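Local coordinates for protein Rab3 interacting molecule variant 2 (PDB 4TS6) that probably acts as a presynaptic active-zone protein that promotes transmitter release, the part described being its C2A domain, at residues E9-L14 with C31-S36; K49-P54 with L93-L98; L14-D19 with H120-E125. All coordinates share one frame; numbering follows the deposited sequence. Where two conformers were deposited one is given.

Contact 1: E9-L14 with C31-S36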
ATOM      1  N   GLU A   9      10.882  -6.617  -7.993  1.00 48.72           N
ATOM      2  CA  GLU A   9      11.170  -5.404  -8.760  1.00 50.84           C
ATOM      3  C   GLU A   9       9.926  -4.526  -8.922  1.00 46.25           C
ATOM      4  O   GLU A   9       8.794  -5.014  -8.843  1.00 40.07           O
ATOM      5  CB  GLU A   9      11.752  -5.752 -10.128  1.00 56.74           C
ATOM      6  CG  GLU A   9      11.121  -6.963 -10.786  1.00 62.99           C
ATOM      7  CD  GLU A   9      11.643  -7.193 -12.191  1.00 71.58           C
ATOM      8  OE1 GLU A   9      12.243  -8.259 -12.442  1.00 69.91           O
ATOM      9  OE2 GLU A   9      11.446  -6.304 -13.047  1.00 78.50           O
ATOM     10  N   GLY A  10      10.140  -3.233  -9.147  1.00 36.20           N
ATOM     11  CA  GLY A  10       9.032  -2.296  -9.230  1.00 36.48           C
ATOM     12  C   GLY A  10       8.957  -1.372  -8.029  1.00 37.18           C
ATOM     13  O   GLY A  10       9.632  -1.583  -7.015  1.00 35.59           O
ATOM     14  N   ARG A  11       8.121  -0.346  -8.129  1.00 27.79           N
ATOM     15  CA  ARG A  11       8.009   0.642  -7.066  1.00 26.44           C
ATOM     16  C   ARG A  11       6.587   1.174  -6.986  1.00 35.02           C
ATOM     17  O   ARG A  11       5.804   1.051  -7.940  1.00 28.20           O
ATOM     18  CB  ARG A  11       9.013   1.782  -7.292  1.00 29.11           C
ATOM     19  CG  ARG A  11       9.033   2.260  -8.705  1.00 35.47           C
ATOM     20  CD  ARG A  11      10.103   3.323  -8.951  1.00 39.30           C
ATOM     21  NE  ARG A  11      10.021   3.826 -10.322  1.00 35.99           N
ATOM     22  CZ  ARG A  11      10.381   3.128 -11.398  1.00 39.32           C
ATOM     23  NH1 ARG A  11      10.847   1.891 -11.267  1.00 46.20           N
ATOM     24  NH2 ARG A  11      10.264   3.661 -12.607  1.00 41.42           N
ATOM     25  N   LEU A  12       6.258   1.761  -5.842  1.00 28.76           N
ATOM     26  CA  LEU A  12       4.900   2.151  -5.529  1.00 27.18           C
ATOM     27  C   LEU A  12       4.899   3.642  -5.222  1.00 26.87           C
ATOM     28  O   LEU A  12       5.845   4.141  -4.617  1.00 32.02           O
ATOM     29  CB  LEU A  12       4.444   1.379  -4.296  1.00 24.57           C
ATOM     30  CG  LEU A  12       3.107   1.750  -3.671  1.00 34.66           C
ATOM     31  CD1 LEU A  12       1.975   1.280  -4.562  1.00 34.32           C
ATOM     32  CD2 LEU A  12       2.994   1.121  -2.296  1.00 42.59           C
ATOM     33  N   GLN A  13       3.853   4.352  -5.637  1.00 28.72           N
ATOM     34  CA  GLN A  13       3.749   5.792  -5.353  1.00 26.82           C
ATOM     35  C   GLN A  13       2.664   6.001  -4.311  1.00 31.07           C
ATOM     36  O   GLN A  13       1.511   5.639  -4.539  1.00 27.59           O
ATOM     37  CB  GLN A  13       3.405   6.576  -6.620  1.00 32.96           C
ATOM     38  CG  GLN A  13       3.316   8.097  -6.402  1.00 34.92           C
ATOM     39  CD  GLN A  13       3.088   8.853  -7.692  1.00 39.42           C
ATOM     40  OE1 GLN A  13       2.276   8.455  -8.524  1.00 38.68           O
ATOM     41  NE2 GLN A  13       3.816   9.937  -7.872  1.00 37.07           N
ATOM     42  N   LEU A  14       3.034   6.565  -3.166  1.00 26.98           N
ATOM     43  CA  LEU A  14       2.125   6.695  -2.022  1.00 29.69           C
ATOM     44  C   LEU A  14       2.106   8.136  -1.553  1.00 31.46           C
ATOM     45  O   LEU A  14       3.126   8.804  -1.628  1.00 34.58           O
ATOM     46  CB  LEU A  14       2.647   5.886  -0.834  1.00 32.42           C
ATOM     47  CG  LEU A  14       2.640   4.372  -0.781  1.00 42.08           C
ATOM     48  CD1 LEU A  14       3.319   3.906   0.491  1.00 36.80           C
ATOM     49  CD2 LEU A  14       1.219   3.874  -0.818  1.00 40.82           C
ATOM     50  N   CYS A  31      -0.352   4.697  -7.612  1.00 26.66           N
ATOM     51  CA  CYS A  31      -0.081   3.723  -8.662  1.00 26.38           C
ATOM     52  C   CYS A  31       1.168   2.953  -8.305  1.00 29.87           C
ATOM     53  O   CYS A  31       1.818   3.238  -7.294  1.00 34.74           O
ATOM     54  CB  CYS A  31       0.145   4.438  -9.997  1.00 30.87           C
ATOM     55  SG  CYS A  31       1.722   5.321 -10.094  1.00 40.28           S
ATOM     56  N   ALA A  32       1.501   1.978  -9.145  1.00 26.03           N
ATOM     57  CA  ALA A  32       2.758   1.254  -9.039  1.00 27.41           C
ATOM     58  C   ALA A  32       3.285   1.151 -10.444  1.00 33.08           C
ATOM     59  O   ALA A  32       2.512   1.222 -11.390  1.00 36.61           O
ATOM     60  CB  ALA A  32       2.534  -0.139  -8.456  1.00 26.24           C
ATOM     61  N   THR A  33       4.594   0.978 -10.589  1.00 33.94           N
ATOM     62  CA  THR A  33       5.196   0.938 -11.912  1.00 36.01           C
ATOM     63  C   THR A  33       6.347  -0.063 -11.928  1.00 32.15           C
ATOM     64  O   THR A  33       6.926  -0.349 -10.884  1.00 36.55           O
ATOM     65  CB  THR A  33       5.701   2.350 -12.324  1.00 45.74           C
ATOM     66  OG1 THR A  33       5.963   2.383 -13.730  1.00 54.03           O
ATOM     67  CG2 THR A  33       6.971   2.715 -11.588  1.00 38.57           C
ATOM     68  N   GLY A  34       6.672  -0.598 -13.100  1.00 31.70           N
ATOM     69  CA  GLY A  34       7.850  -1.435 -13.253  1.00 32.79           C
ATOM     70  C   GLY A  34       7.729  -2.838 -12.682  1.00 31.79           C
ATOM     71  O   GLY A  34       8.733  -3.513 -12.450  1.00 39.53           O
ATOM     72  N   LEU A  35       6.504  -3.294 -12.453  1.00 31.39           N
ATOM     73  CA  LEU A  35       6.312  -4.655 -11.965  1.00 30.76           C
ATOM     74  C   LEU A  35       6.754  -5.664 -13.017  1.00 34.68           C
ATOM     75  O   LEU A  35       6.693  -5.398 -14.217  1.00 40.53           O
ATOM     76  CB  LEU A  35       4.851  -4.892 -11.601  1.00 32.19           C
ATOM     77  CG  LEU A  35       4.231  -3.846 -10.676  1.00 37.92           C
ATOM     78  CD1 LEU A  35       2.812  -4.236 -10.358  1.00 32.08           C
ATOM     79  CD2 LEU A  35       5.051  -3.657  -9.403  1.00 31.76           C
ATOM     80  N   SER A  36       7.206  -6.825 -12.568  1.00 36.97           N
ATOM     81  CA  SER A  36       7.605  -7.881 -13.483  1.00 41.55           C
ATOM     82  C   SER A  36       6.373  -8.513 -14.115  1.00 36.82           C
ATOM     83  O   SER A  36       5.260  -8.402 -13.585  1.00 37.08           O
ATOM     84  CB  SER A  36       8.341  -8.962 -12.705  1.00 49.37           C
ATOM     85  OG  SER A  36       7.529  -9.408 -11.630  1.00 49.76           O
TER
HETATM   86  O   HOH W   1       7.377  -6.986  -9.738  1.00 46.15           O
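Arg11 and Thr33 run side by side off the same face of an antiparallel strand pair. CG2 of Thr33 sits over the centre of the Arg11 guanidinium, 3.4 Å from Arg11 CZ. Arg11 starts from a chi1 of 45°, its CG between backbone N and carbonyl carbon. From there the chain extends to NE and lays its flat end across the methyl. Beneath them Arg11 N gives to Thr33 O at 3.0 Å and Thr33 N to Arg11 O at 2.9 Å; further along, Gln13 N gives to Cys31 O. On this same face Gln13 OE1 approaches Cys31 SG to 3.5 Å. The other face is apolar, with Leu12 CD1 4.2 Å from Ala32 CB. Gly10 has no room for a side chain: a CB there would run into Leu35 CD2, and a phi of 109° would jam it against the Glu9 carbonyl O. Past the strands, one water bridges Glu9 O and Ser36 N, while Ser36 CB lies against Glu9 CD. The contact closes the open end of the hairpin of strands 11-19 and 24-33. Trp128 of strand 123-130 lies against Gln13, Cys31 and Thr33. On the opposite face, Leu12 and Ala32 pack onto Val96 and Leu98 of strand 93-100.

Contact 2: K49-P54 with L93-L98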
ATOM      1  N   LYS A  49      -2.872  -4.450  -0.348  1.00 18.18           N
ATOM      2  CA  LYS A  49      -3.492  -4.539   0.950  1.00 16.03           C
ATOM      3  C   LYS A  49      -2.705  -3.624   1.868  1.00 20.75           C
ATOM      4  O   LYS A  49      -1.486  -3.521   1.749  1.00 23.72           O
ATOM      5  CB  LYS A  49      -3.438  -5.985   1.463  1.00 20.70           C
ATOM      6  CG  LYS A  49      -4.801  -6.601   1.697  1.00 42.23           C
ATOM      7  CD  LYS A  49      -4.895  -8.046   1.220  1.00 48.47           C
ATOM      8  CE  LYS A  49      -4.161  -9.025   2.120  1.00 56.78           C
ATOM      9  NZ  LYS A  49      -4.548 -10.448   1.811  1.00 51.33           N
ATOM     10  N   VAL A  50      -3.392  -2.952   2.786  1.00 21.29           N
ATOM     11  CA  VAL A  50      -2.697  -2.047   3.706  1.00 17.24           C
ATOM     12  C   VAL A  50      -3.128  -2.397   5.116  1.00 22.20           C
ATOM     13  O   VAL A  50      -4.319  -2.619   5.362  1.00 18.68           O
ATOM     14  CB  VAL A  50      -3.086  -0.589   3.449  1.00 21.23           C
ATOM     15  CG1 VAL A  50      -2.276   0.362   4.338  1.00 24.44           C
ATOM     16  CG2 VAL A  50      -2.890  -0.245   1.982  1.00 26.39           C
ATOM     17  N   PHE A  51      -2.166  -2.453   6.039  1.00 18.66           N
ATOM     18  CA  PHE A  51      -2.478  -2.658   7.454  1.00 22.18           C
ATOM     19  C   PHE A  51      -1.784  -1.591   8.252  1.00 26.22           C
ATOM     20  O   PHE A  51      -0.673  -1.190   7.896  1.00 21.78           O
ATOM     21  CB  PHE A  51      -1.943  -4.007   7.930  1.00 23.14           C
ATOM     22  CG  PHE A  51      -2.815  -5.160   7.566  1.00 24.50           C
ATOM     23  CD1 PHE A  51      -2.669  -5.796   6.347  1.00 27.11           C
ATOM     24  CD2 PHE A  51      -3.782  -5.609   8.448  1.00 29.11           C
ATOM     25  CE1 PHE A  51      -3.486  -6.877   6.009  1.00 30.18           C
ATOM     26  CE2 PHE A  51      -4.596  -6.684   8.125  1.00 28.45           C
ATOM     27  CZ  PHE A  51      -4.443  -7.313   6.902  1.00 30.91           C
ATOM     28  N   LEU A  52      -2.408  -1.136   9.336  1.00 16.74           N
ATOM     29  CA  LEU A  52      -1.686  -0.261  10.268  1.00 24.49           C
ATOM     30  C   LEU A  52      -1.281  -1.110  11.454  1.00 27.61           C
ATOM     31  O   LEU A  52      -2.082  -1.324  12.369  1.00 29.29           O
ATOM     32  CB  LEU A  52      -2.566   0.906  10.723  1.00 21.41           C
ATOM     33  CG  LEU A  52      -1.921   1.902  11.685  1.00 25.68           C
ATOM     34  CD1 LEU A  52      -0.732   2.583  11.000  1.00 26.19           C
ATOM     35  CD2 LEU A  52      -2.937   2.926  12.132  1.00 28.23           C
ATOM     36  N   LEU A  53      -0.045  -1.607  11.431  1.00 23.00           N
ATOM     37  CA  LEU A  53       0.420  -2.579  12.424  1.00 17.47           C
ATOM     38  C   LEU A  53       0.725  -1.878  13.747  1.00 18.24           C
ATOM     39  O   LEU A  53       1.057  -0.690  13.742  1.00 27.21           O
ATOM     40  CB  LEU A  53       1.661  -3.317  11.909  1.00 20.27           C
ATOM     41  CG  LEU A  53       1.504  -4.098  10.609  1.00 23.25           C
ATOM     42  CD1 LEU A  53       2.818  -4.786  10.287  1.00 22.98           C
ATOM     43  CD2 LEU A  53       0.410  -5.114  10.770  1.00 24.68           C
ATOM     44  N   PRO A  54       0.660  -2.607  14.890  1.00 22.31           N
ATOM     45  CA  PRO A  54       0.509  -4.056  15.104  1.00 25.44           C
ATOM     46  C   PRO A  54      -0.870  -4.679  14.822  1.00 34.72           C
ATOM     47  O   PRO A  54      -0.938  -5.905  14.685  1.00 45.56           O
ATOM     48  CB  PRO A  54       0.877  -4.232  16.587  1.00 29.19           C
ATOM     49  CG  PRO A  54       0.570  -2.896  17.209  1.00 31.24           C
ATOM     50  CD  PRO A  54       0.966  -1.901  16.152  1.00 27.46           C
ATOM     51  N   LEU A  93       3.545   0.737  12.239  1.00 26.69           N
ATOM     52  CA  LEU A  93       4.096   0.585  10.893  1.00 24.18           C
ATOM     53  C   LEU A  93       2.951   0.568   9.903  1.00 23.80           C
ATOM     54  O   LEU A  93       1.942  -0.078  10.146  1.00 24.35           O
ATOM     55  CB  LEU A  93       4.865  -0.729  10.766  1.00 24.36           C
ATOM     56  CG  LEU A  93       6.091  -0.920  11.651  1.00 26.48           C
ATOM     57  CD1 LEU A  93       6.713  -2.280  11.389  1.00 26.79           C
ATOM     58  CD2 LEU A  93       7.095   0.168  11.392  1.00 24.93           C
ATOM     59  N   LEU A  94       3.095   1.280   8.791  1.00 26.99           N
ATOM     60  CA  LEU A  94       2.133   1.116   7.702  1.00 20.55           C
ATOM     61  C   LEU A  94       2.709   0.066   6.757  1.00 23.25           C
ATOM     62  O   LEU A  94       3.790   0.250   6.206  1.00 28.49           O
ATOM     63  CB  LEU A  94       1.917   2.428   6.948  1.00 25.77           C
ATOM     64  CG  LEU A  94       0.739   2.423   5.967  1.00 30.69           C
ATOM     65  CD1 LEU A  94      -0.552   2.451   6.747  1.00 24.36           C
ATOM     66  CD2 LEU A  94       0.817   3.604   5.009  1.00 27.09           C
ATOM     67  N   GLU A  95       1.999  -1.044   6.587  1.00 20.17           N
ATOM     68  CA  GLU A  95       2.502  -2.162   5.788  1.00 18.12           C
ATOM     69  C   GLU A  95       1.628  -2.247   4.552  1.00 21.94           C
ATOM     70  O   GLU A  95       0.436  -2.553   4.650  1.00 21.28           O
ATOM     71  CB  GLU A  95       2.410  -3.473   6.588  1.00 22.89           C
ATOM     72  CG  GLU A  95       3.049  -4.698   5.898  1.00 28.30           C
ATOM     73  CD  GLU A  95       2.585  -6.021   6.499  1.00 34.02           C
ATOM     74  OE1 GLU A  95       3.412  -6.737   7.135  1.00 23.74           O
ATOM     75  OE2 GLU A  95       1.389  -6.351   6.322  1.00 31.92           O
ATOM     76  N   VAL A  96       2.212  -1.944   3.396  1.00 20.88           N
ATOM     77  CA  VAL A  96       1.486  -1.986   2.132  1.00 19.78           C
ATOM     78  C   VAL A  96       2.054  -3.145   1.333  1.00 22.73           C
ATOM     79  O   VAL A  96       3.255  -3.186   1.042  1.00 21.01           O
ATOM     80  CB  VAL A  96       1.680  -0.687   1.315  1.00 23.03           C
ATOM     81  CG1 VAL A  96       0.875  -0.765   0.005  1.00 26.54           C
ATOM     82  CG2 VAL A  96       1.276   0.553   2.136  1.00 22.53           C
ATOM     83  N   THR A  97       1.201  -4.094   0.976  0.53 20.78           N
ATOM     84  CA  THR A  97       1.669  -5.266   0.257  0.53 20.20           C
ATOM     85  C   THR A  97       0.960  -5.372  -1.081  0.53 20.81           C
ATOM     86  O   THR A  97      -0.263  -5.257  -1.143  0.53 24.07           O
ATOM     87  CB  THR A  97       1.415  -6.541   1.065  0.53 21.72           C
ATOM     88  OG1 THR A  97       1.977  -6.401   2.379  0.53 23.18           O
ATOM     89  CG2 THR A  97       2.039  -7.723   0.383  0.53 20.25           C
ATOM     90  N   LEU A  98       1.728  -5.583  -2.150  1.00 19.18           N
ATOM     91  CA  LEU A  98       1.154  -5.805  -3.478  1.00 24.13           C
ATOM     92  C   LEU A  98       1.013  -7.293  -3.753  1.00 20.33           C
ATOM     93  O   LEU A  98       1.931  -8.071  -3.482  1.00 21.98           O
ATOM     94  CB  LEU A  98       2.028  -5.185  -4.577  1.00 25.19           C
ATOM     95  CG  LEU A  98       1.601  -3.813  -5.091  1.00 40.10           C
ATOM     96  CD1 LEU A  98       1.455  -2.874  -3.936  1.00 34.47           C
ATOM     97  CD2 LEU A  98       2.603  -3.252  -6.086  1.00 46.10           C
TER
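Val50 and Leu94 meet on the buried face of two antiparallel strands, Val50 CG1 touching Leu94 CD1 at 3.6 Å. Their side chains slant across one another. Val50 CG1 stands anti to the backbone N (chi1 -176°), which directs it at Leu94 and, more loosely, at Val96 CG2. Leu52 CD1 adds a wider touch on Leu94 CD1. On the other face Leu53 CB faces Leu93 CB at 4.3 Å, while Leu53 CD1 lies 3.8 Å from Glu95 OE1 and also meets Glu95 CB. An alanine in place of this leucine would probably uncover Glu95 CB and leave the stem of that side chain without its apolar neighbour, though its bridge to Arg56 would remain. The two strands are the central pair of one sheet of the C2 beta sandwich. Phe51 and Glu95 point the same way, with ring and carboxylate planes 83° apart. Three hydrogen-bonded pairs set this register: Lys49 with Thr97, Phe51 with Glu95 and Leu53 with Leu93. The straightest bond runs from Glu95 N to Phe51 O, 3.0 Å at 178°. Val50, Leu94 and Val96 look into the sandwich, onto Leu29 and Val27 of strand 24-33 and Tyr81 of strand 74-81. On the outer face Arg56 makes a salt bridge to Glu95 OE1 and a cation-pi contact with Phe51. Ser60 OG bonds to Leu52 N.

Contact 3: L14-D19 with H120-E125; sequences LKLGYD and HILDDE
Lys15 crosses Asp124 at a slant. Lys15 CB is 3.9 Å from both Asp124 OD1 and Asp124 O. CG stays beside Asp124 O and comes near Glu125 O as well. CD keeps close to the same Asp124 carbonyl. The bend at chi3 (68°) brings Lys15 CE to 3.1 Å from Asp124 O. The chain then carries straight on, and Lys15 NZ is left with a long salt bridge, 3.9 Å from Asp124 OD2. The stem thus packs on the Asp124 carbonyl, and the charge pairing is loose.

Leu16 points to the opposite, buried face of the strand. Leu16 CB touches Leu122 CD2 at 3.6 Å. Leu16 CD1 sits over the centre of one His120 ring face, a CH-pi contact at 4.2 Å from the centroid. The ring is held by Leu122 N, which bonds in the ring plane to His120 ND1 at 3.0 Å, and by Tyr129, whose OH pairs with His120 NE2. Leu122 CD1 reaches Tyr18 CB.

The backbone link is slight. Asp124 N gives to Leu16 O at 2.7 Å from above the carbonyl plane, and Tyr18 N makes only a weak bond to Leu122 O. Gly17 suits this place, since a CB there would clash with Asp124 OD1. An Asx turn, Asp123 OD1 to Glu125 N, folds the chain here.

Strand 123-130 is the edge of its sheet, next to strand 11-19. Strand 24-33 flanks strand 11-19 on the other side, bonding to Lys15 and Gly17. Leu14 and Leu16 pack across the sandwich on Ile115 of strand 108-116.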
ATOM      1  N   LEU A  14       3.034   6.565  -3.166  1.00 26.98           N
ATOM      2  CA  LEU A  14       2.125   6.695  -2.022  1.00 29.69           C
ATOM      3  C   LEU A  14       2.106   8.136  -1.553  1.00 31.46           C
ATOM      4  O   LEU A  14       3.126   8.804  -1.628  1.00 34.58           O
ATOM      5  CB  LEU A  14       2.647   5.886  -0.834  1.00 32.42           C
ATOM      6  CG  LEU A  14       2.640   4.372  -0.781  1.00 42.08           C
ATOM      7  CD1 LEU A  14       3.319   3.906   0.491  1.00 36.80           C
ATOM      8  CD2 LEU A  14       1.219   3.874  -0.818  1.00 40.82           C
ATOM      9  N   LYS A  15       0.960   8.600  -1.046  1.00 26.83           N
ATOM     10  CA  LYS A  15       0.886   9.878  -0.331  1.00 33.27           C
ATOM     11  C   LYS A  15       0.419   9.580   1.082  1.00 36.74           C
ATOM     12  O   LYS A  15      -0.544   8.845   1.274  1.00 31.09           O
ATOM     13  CB  LYS A  15      -0.102  10.840  -0.994  1.00 32.53           C
ATOM     14  CG  LYS A  15       0.230  11.179  -2.432  1.00 43.73           C
ATOM     15  CD  LYS A  15      -0.942  11.853  -3.135  1.00 51.58           C
ATOM     16  CE  LYS A  15      -1.226  13.234  -2.578  1.00 66.04           C
ATOM     17  NZ  LYS A  15      -2.493  13.822  -3.109  1.00 71.01           N
ATOM     18  N   LEU A  16       1.110  10.133   2.072  1.00 26.82           N
ATOM     19  CA  LEU A  16       0.715   9.951   3.463  1.00 27.14           C
ATOM     20  C   LEU A  16       0.501  11.309   4.095  1.00 34.13           C
ATOM     21  O   LEU A  16       1.396  12.150   4.057  1.00 35.73           O
ATOM     22  CB  LEU A  16       1.800   9.203   4.245  1.00 32.06           C
ATOM     23  CG  LEU A  16       2.140   7.779   3.811  1.00 35.07           C
ATOM     24  CD1 LEU A  16       3.053   7.153   4.838  1.00 38.81           C
ATOM     25  CD2 LEU A  16       0.878   6.952   3.641  1.00 34.13           C
ATOM     26  N   GLY A  17      -0.690  11.533   4.651  1.00 30.57           N
ATOM     27  CA  GLY A  17      -0.987  12.776   5.349  1.00 25.09           C
ATOM     28  C   GLY A  17      -1.502  12.481   6.740  1.00 31.04           C
ATOM     29  O   GLY A  17      -2.043  11.403   6.994  1.00 30.98           O
ATOM     30  N   TYR A  18      -1.317  13.415   7.663  1.00 32.57           N
ATOM     31  CA  TYR A  18      -1.967  13.284   8.956  1.00 31.95           C
ATOM     32  C   TYR A  18      -2.721  14.558   9.270  1.00 33.21           C
ATOM     33  O   TYR A  18      -2.144  15.637   9.240  1.00 33.23           O
ATOM     34  CB  TYR A  18      -0.970  12.976  10.087  1.00 31.43           C
ATOM     35  CG  TYR A  18      -1.678  12.997  11.421  1.00 32.02           C
ATOM     36  CD1 TYR A  18      -2.472  11.930  11.824  1.00 26.65           C
ATOM     37  CD2 TYR A  18      -1.594  14.099  12.255  1.00 34.33           C
ATOM     38  CE1 TYR A  18      -3.150  11.960  13.029  1.00 32.28           C
ATOM     39  CE2 TYR A  18      -2.268  14.137  13.455  1.00 31.24           C
ATOM     40  CZ  TYR A  18      -3.047  13.066  13.835  1.00 27.58           C
ATOM     41  OH  TYR A  18      -3.723  13.106  15.037  1.00 29.36           O
ATOM     42  N   ASP A  19      -4.010  14.438   9.575  1.00 34.87           N
ATOM     43  CA  ASP A  19      -4.816  15.611   9.904  1.00 35.21           C
ATOM     44  C   ASP A  19      -5.171  15.665  11.393  1.00 31.93           C
ATOM     45  O   ASP A  19      -6.013  14.895  11.867  1.00 29.28           O
ATOM     46  CB  ASP A  19      -6.087  15.621   9.047  1.00 39.23           C
ATOM     47  CG  ASP A  19      -6.979  16.815   9.329  1.00 42.95           C
ATOM     48  OD1 ASP A  19      -6.546  17.754  10.034  1.00 47.48           O
ATOM     49  OD2 ASP A  19      -8.125  16.813   8.834  1.00 50.93           O
ATOM     50  N   HIS A 120       8.319   9.557   9.691  1.00 43.94           N
ATOM     51  CA  HIS A 120       7.753  10.173   8.485  1.00 39.69           C
ATOM     52  C   HIS A 120       7.144  11.562   8.747  1.00 43.36           C
ATOM     53  O   HIS A 120       6.604  11.814   9.820  1.00 49.50           O
ATOM     54  CB  HIS A 120       6.715   9.248   7.841  1.00 37.81           C
ATOM     55  CG  HIS A 120       6.557   9.460   6.368  1.00 46.13           C
ATOM     56  ND1 HIS A 120       5.906  10.551   5.836  1.00 47.11           N
ATOM     57  CD2 HIS A 120       6.975   8.717   5.311  1.00 44.54           C
ATOM     58  CE1 HIS A 120       5.921  10.473   4.516  1.00 48.68           C
ATOM     59  NE2 HIS A 120       6.564   9.370   4.173  1.00 48.15           N
ATOM     60  N   ILE A 121       7.232  12.450   7.753  1.00 47.48           N
ATOM     61  CA  ILE A 121       6.767  13.835   7.876  1.00 47.00           C
ATOM     62  C   ILE A 121       5.249  13.948   7.733  1.00 50.17           C
ATOM     63  O   ILE A 121       4.625  14.810   8.352  1.00 60.27           O
ATOM     64  CB  ILE A 121       7.470  14.769   6.842  1.00 54.14           C
ATOM     65  CG1 ILE A 121       7.073  16.234   7.058  1.00 65.70           C
ATOM     66  CG2 ILE A 121       7.180  14.337   5.414  1.00 60.59           C
ATOM     67  CD1 ILE A 121       7.577  17.192   5.986  1.00 69.89           C
ATOM     68  N   LEU A 122       4.669  13.085   6.902  1.00 40.39           N
ATOM     69  CA  LEU A 122       3.215  13.008   6.722  1.00 41.16           C
ATOM     70  C   LEU A 122       2.594  14.294   6.176  1.00 38.36           C
ATOM     71  O   LEU A 122       1.678  14.857   6.778  1.00 43.36           O
ATOM     72  CB  LEU A 122       2.526  12.575   8.023  1.00 38.69           C
ATOM     73  CG  LEU A 122       3.018  11.234   8.571  1.00 40.57           C
ATOM     74  CD1 LEU A 122       2.317  10.892   9.861  1.00 45.32           C
ATOM     75  CD2 LEU A 122       2.830  10.117   7.564  1.00 41.81           C
ATOM     76  N   ASP A 123       3.080  14.739   5.018  1.00 43.50           N
ATOM     77  CA  ASP A 123       2.641  16.006   4.433  1.00 45.28           C
ATOM     78  C   ASP A 123       1.842  15.832   3.140  1.00 45.40           C
ATOM     79  O   ASP A 123       1.659  16.789   2.388  1.00 41.70           O
ATOM     80  CB  ASP A 123       3.848  16.910   4.166  1.00 59.32           C
ATOM     81  CG  ASP A 123       4.933  16.218   3.353  1.00 75.36           C
ATOM     82  OD1 ASP A 123       4.717  15.076   2.882  1.00 82.49           O
ATOM     83  OD2 ASP A 123       6.011  16.827   3.182  1.00 86.60           O
ATOM     84  N   ASP A 124       1.398  14.607   2.876  1.00 30.31           N
ATOM     85  CA  ASP A 124       0.626  14.301   1.669  1.00 35.83           C
ATOM     86  C   ASP A 124       1.385  14.530   0.365  1.00 41.83           C
ATOM     87  O   ASP A 124       0.781  14.676  -0.694  1.00 51.56           O
ATOM     88  CB  ASP A 124      -0.727  15.027   1.661  1.00 48.72           C
ATOM     89  CG  ASP A 124      -1.890  14.083   1.376  1.00 62.69           C
ATOM     90  OD1 ASP A 124      -1.805  12.909   1.799  1.00 59.88           O
ATOM     91  OD2 ASP A 124      -2.878  14.499   0.728  1.00 71.38           O
ATOM     92  N   GLU A 125       2.710  14.556   0.450  1.00 41.70           N
ATOM     93  CA  GLU A 125       3.557  14.626  -0.736  1.00 47.66           C
ATOM     94  C   GLU A 125       3.545  13.232  -1.344  1.00 37.74           C
ATOM     95  O   GLU A 125       3.657  12.254  -0.615  1.00 42.30           O
ATOM     96  CB  GLU A 125       4.986  15.015  -0.326  1.00 56.87           C
ATOM     97  CG  GLU A 125       5.981  15.280  -1.467  1.00 74.71           C
ATOM     98  CD  GLU A 125       7.307  15.894  -0.983  1.00 76.49           C
ATOM     99  OE1 GLU A 125       7.728  15.624   0.166  1.00 78.78           O
ATOM    100  OE2 GLU A 125       7.928  16.654  -1.757  1.00 68.32           O
TER
HETATM  101  O   HOH W   2      -2.951  10.817   1.230  1.00 53.04           O

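Contacts 1 and 3 hold the same strand, 11-19, in one sheet of the sandwich. Contact 1 ties it to strand 24-33 near one end and contact 3 to the start of edge strand 123-130, and they share Leu14. Contact 2 belongs to the other sheet. It has the fullest backbone ladder, six bonds against three and two. Its inner face meets both others: Val96 CG1 touches Leu12 CD2, and Leu94 CD2 touches Leu16 CD2. All three are partly buried, each with a buried apolar face and a more polar outer one. Contact 2 is the most central, with no exposed residue in touch. Contacts 1 and 3 add water and glycines at strand ends.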